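Local coordinates for dihydroorotase (Agrobacterium tumefaciens, PDB 2OGJ), which is a zinc-dependent esterase of the amidohydrolase superfamily that deacetylates acetyl-(R)-mandelate in vitro and acetyl glycolate less efficiently, at residues F68-W73 against N320-V325. Sequence-based numbering, arbitrary orientation.
Sequences FISPGW and NVVEAV
The chains draw together from S70 and V322, 8.1 Å apart at CA, to W73 and V325, whose CA atoms are 5.6 Å apart and where the second segment has already left the helix. V325 sets CG1 over one face of the W73 indole, 4.0 Å from the centroid of the five-membered ring and 27° off its normal, a CH-pi contact in which CG1 lies nearest CD1, at 3.6 Å. Beta-branched valine presents a compact methyl that can lie on the flat, polarisable indole face. With CG beside the backbone N and anti to the carbonyl carbon (chi1 -69°), the W73 indole swings alongside V325, while W73 CA approaches V325 O at 3.5 Å in a CA-H...O contact. In this TIM-barrel amidohydrolase, strand 68-75 leads toward the zinc ligands H77 and H79, and M308 of helix 304-313 touches both W73 and V325. Earlier in the strand, S70 CB meets V322 CG1 at 4.2 Å, a looser apolar touch. Small S70 faces the helix with CB and turns its hydroxyl back on its own chain: OG donates to P71 O at 3.1 Å, tilted 35° from the carbonyl plane, giving the hydroxyl of this buried residue an acceptor within its own chain.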
ATOM      1  N   PHE A  68      46.300 -32.351  -7.914  1.00 42.56           N
ATOM      2  CA  PHE A  68      46.025 -31.440  -6.801  1.00 44.33           C
ATOM      3  C   PHE A  68      44.970 -31.961  -5.834  1.00 44.31           C
ATOM      4  O   PHE A  68      43.974 -32.566  -6.240  1.00 43.58           O
ATOM      5  CB  PHE A  68      45.540 -30.067  -7.299  1.00 46.10           C
ATOM      6  CG  PHE A  68      46.576 -29.262  -8.043  1.00 46.94           C
ATOM      7  CD1 PHE A  68      46.276 -28.726  -9.301  1.00 46.35           C
ATOM      8  CD2 PHE A  68      47.832 -29.007  -7.486  1.00 46.95           C
ATOM      9  CE1 PHE A  68      47.213 -27.945  -9.997  1.00 44.90           C
ATOM     10  CE2 PHE A  68      48.778 -28.226  -8.173  1.00 46.23           C
ATOM     11  CZ  PHE A  68      48.464 -27.696  -9.432  1.00 45.38           C
ATOM     12  N   ILE A  69      45.204 -31.705  -4.549  1.00 43.36           N
ATOM     13  CA  ILE A  69      44.279 -32.078  -3.490  1.00 43.22           C
ATOM     14  C   ILE A  69      44.277 -30.916  -2.502  1.00 44.03           C
ATOM     15  O   ILE A  69      45.339 -30.402  -2.115  1.00 44.55           O
ATOM     16  CB  ILE A  69      44.686 -33.377  -2.751  1.00 41.48           C
ATOM     17  CG1 ILE A  69      43.557 -33.781  -1.806  1.00 37.72           C
ATOM     18  CG2 ILE A  69      45.980 -33.168  -1.941  1.00 41.54           C
ATOM     19  CD1 ILE A  69      43.728 -35.130  -1.177  1.00 37.23           C
ATOM     20  N   SER A  70      43.080 -30.485  -2.114  1.00 44.61           N
ATOM     21  CA  SER A  70      42.934 -29.369  -1.183  1.00 44.56           C
ATOM     22  C   SER A  70      41.787 -29.668  -0.244  1.00 43.84           C
ATOM     23  O   SER A  70      41.058 -30.650  -0.427  1.00 43.49           O
ATOM     24  CB  SER A  70      42.620 -28.066  -1.940  1.00 42.74           C
ATOM     25  OG  SER A  70      41.321 -28.081  -2.515  1.00 41.16           O
ATOM     26  N   PRO A  71      41.633 -28.856   0.805  1.00 43.04           N
ATOM     27  CA  PRO A  71      40.502 -29.160   1.680  1.00 43.11           C
ATOM     28  C   PRO A  71      39.243 -29.033   0.812  1.00 42.10           C
ATOM     29  O   PRO A  71      39.256 -28.301  -0.176  1.00 43.26           O
ATOM     30  CB  PRO A  71      40.612 -28.090   2.772  1.00 43.12           C
ATOM     31  CG  PRO A  71      41.453 -27.011   2.148  1.00 43.80           C
ATOM     32  CD  PRO A  71      42.453 -27.764   1.346  1.00 42.50           C
ATOM     33  N   GLY A  72      38.188 -29.768   1.146  1.00 39.95           N
ATOM     34  CA  GLY A  72      36.968 -29.721   0.365  1.00 39.73           C
ATOM     35  C   GLY A  72      36.502 -28.324   0.005  1.00 41.04           C
ATOM     36  O   GLY A  72      36.441 -27.440   0.858  1.00 42.64           O
ATOM     37  N   TRP A  73      36.177 -28.118  -1.270  1.00 40.59           N
ATOM     38  CA  TRP A  73      35.711 -26.827  -1.750  1.00 38.55           C
ATOM     39  C   TRP A  73      34.448 -26.400  -1.021  1.00 39.82           C
ATOM     40  O   TRP A  73      33.580 -27.231  -0.727  1.00 37.75           O
ATOM     41  CB  TRP A  73      35.434 -26.890  -3.243  1.00 37.41           C
ATOM     42  CG  TRP A  73      36.657 -27.028  -4.078  1.00 37.22           C
ATOM     43  CD1 TRP A  73      37.958 -26.858  -3.679  1.00 35.54           C
ATOM     44  CD2 TRP A  73      36.694 -27.294  -5.484  1.00 35.54           C
ATOM     45  NE1 TRP A  73      38.803 -26.999  -4.762  1.00 35.35           N
ATOM     46  CE2 TRP A  73      38.052 -27.267  -5.880  1.00 34.49           C
ATOM     47  CE3 TRP A  73      35.708 -27.550  -6.450  1.00 34.46           C
ATOM     48  CZ2 TRP A  73      38.449 -27.484  -7.202  1.00 33.24           C
ATOM     49  CZ3 TRP A  73      36.094 -27.767  -7.763  1.00 34.03           C
ATOM     50  CH2 TRP A  73      37.460 -27.733  -8.129  1.00 37.36           C
ATOM     51  N   ASN A 320      45.200 -17.996  -5.167  1.00 54.91           N
ATOM     52  CA  ASN A 320      44.170 -17.165  -4.583  1.00 54.34           C
ATOM     53  C   ASN A 320      42.794 -17.694  -4.929  1.00 52.60           C
ATOM     54  O   ASN A 320      41.868 -17.534  -4.132  1.00 51.45           O
ATOM     55  CB  ASN A 320      44.382 -15.710  -4.986  1.00 57.51           C
ATOM     56  CG  ASN A 320      45.720 -15.191  -4.497  1.00 59.50           C
ATOM     57  OD1 ASN A 320      46.136 -15.482  -3.373  1.00 20.57           O
ATOM     58  ND2 ASN A 320      46.403 -14.423  -5.337  1.00 20.56           N
ATOM     59  N   VAL A 321      42.622 -18.314  -6.080  1.00 52.35           N
ATOM     60  CA  VAL A 321      41.317 -18.851  -6.460  1.00 51.67           C
ATOM     61  C   VAL A 321      40.978 -20.032  -5.544  1.00 52.00           C
ATOM     62  O   VAL A 321      39.838 -20.165  -5.089  1.00 53.24           O
ATOM     63  CB  VAL A 321      41.287 -19.323  -7.957  1.00 50.66           C
ATOM     64  CG1 VAL A 321      39.980 -20.027  -8.249  1.00 50.16           C
ATOM     65  CG2 VAL A 321      41.449 -18.128  -8.910  1.00 48.67           C
ATOM     66  N   VAL A 322      41.970 -20.879  -5.275  1.00 50.90           N
ATOM     67  CA  VAL A 322      41.794 -22.050  -4.409  1.00 49.53           C
ATOM     68  C   VAL A 322      41.427 -21.574  -3.008  1.00 49.48           C
ATOM     69  O   VAL A 322      40.598 -22.165  -2.324  1.00 50.33           O
ATOM     70  CB  VAL A 322      43.114 -22.904  -4.305  1.00 48.18           C
ATOM     71  CG1 VAL A 322      42.930 -24.054  -3.304  1.00 45.17           C
ATOM     72  CG2 VAL A 322      43.508 -23.445  -5.670  1.00 42.16           C
ATOM     73  N   GLU A 323      42.057 -20.493  -2.589  1.00 49.75           N
ATOM     74  CA  GLU A 323      41.809 -19.937  -1.272  1.00 49.92           C
ATOM     75  C   GLU A 323      40.423 -19.293  -1.175  1.00 49.02           C
ATOM     76  O   GLU A 323      39.779 -19.343  -0.124  1.00 46.08           O
ATOM     77  CB  GLU A 323      42.892 -18.914  -0.970  1.00 52.45           C
ATOM     78  CG  GLU A 323      42.556 -17.984   0.151  1.00 60.26           C
ATOM     79  CD  GLU A 323      43.661 -16.997   0.409  1.00 63.74           C
ATOM     80  OE1 GLU A 323      44.753 -17.447   0.827  1.00 67.57           O
ATOM     81  OE2 GLU A 323      43.444 -15.784   0.181  1.00 64.69           O
ATOM     82  N   ALA A 324      39.976 -18.689  -2.275  1.00 48.56           N
ATOM     83  CA  ALA A 324      38.672 -18.030  -2.338  1.00 47.92           C
ATOM     84  C   ALA A 324      37.574 -19.070  -2.539  1.00 47.50           C
ATOM     85  O   ALA A 324      36.466 -18.762  -2.971  1.00 47.50           O
ATOM     86  CB  ALA A 324      38.659 -17.050  -3.481  1.00 46.31           C
ATOM     87  N   VAL A 325      37.891 -20.313  -2.204  1.00 47.11           N
ATOM     88  CA  VAL A 325      36.950 -21.397  -2.390  1.00 45.62           C
ATOM     89  C   VAL A 325      37.140 -22.412  -1.262  1.00 44.35           C
ATOM     90  O   VAL A 325      36.483 -23.443  -1.208  1.00 43.83           O
ATOM     91  CB  VAL A 325      37.162 -22.011  -3.801  1.00 44.57           C
ATOM     92  CG1 VAL A 325      37.941 -23.290  -3.731  1.00 44.63           C
ATOM     93  CG2 VAL A 325      35.838 -22.184  -4.491  1.00 45.52           C
TER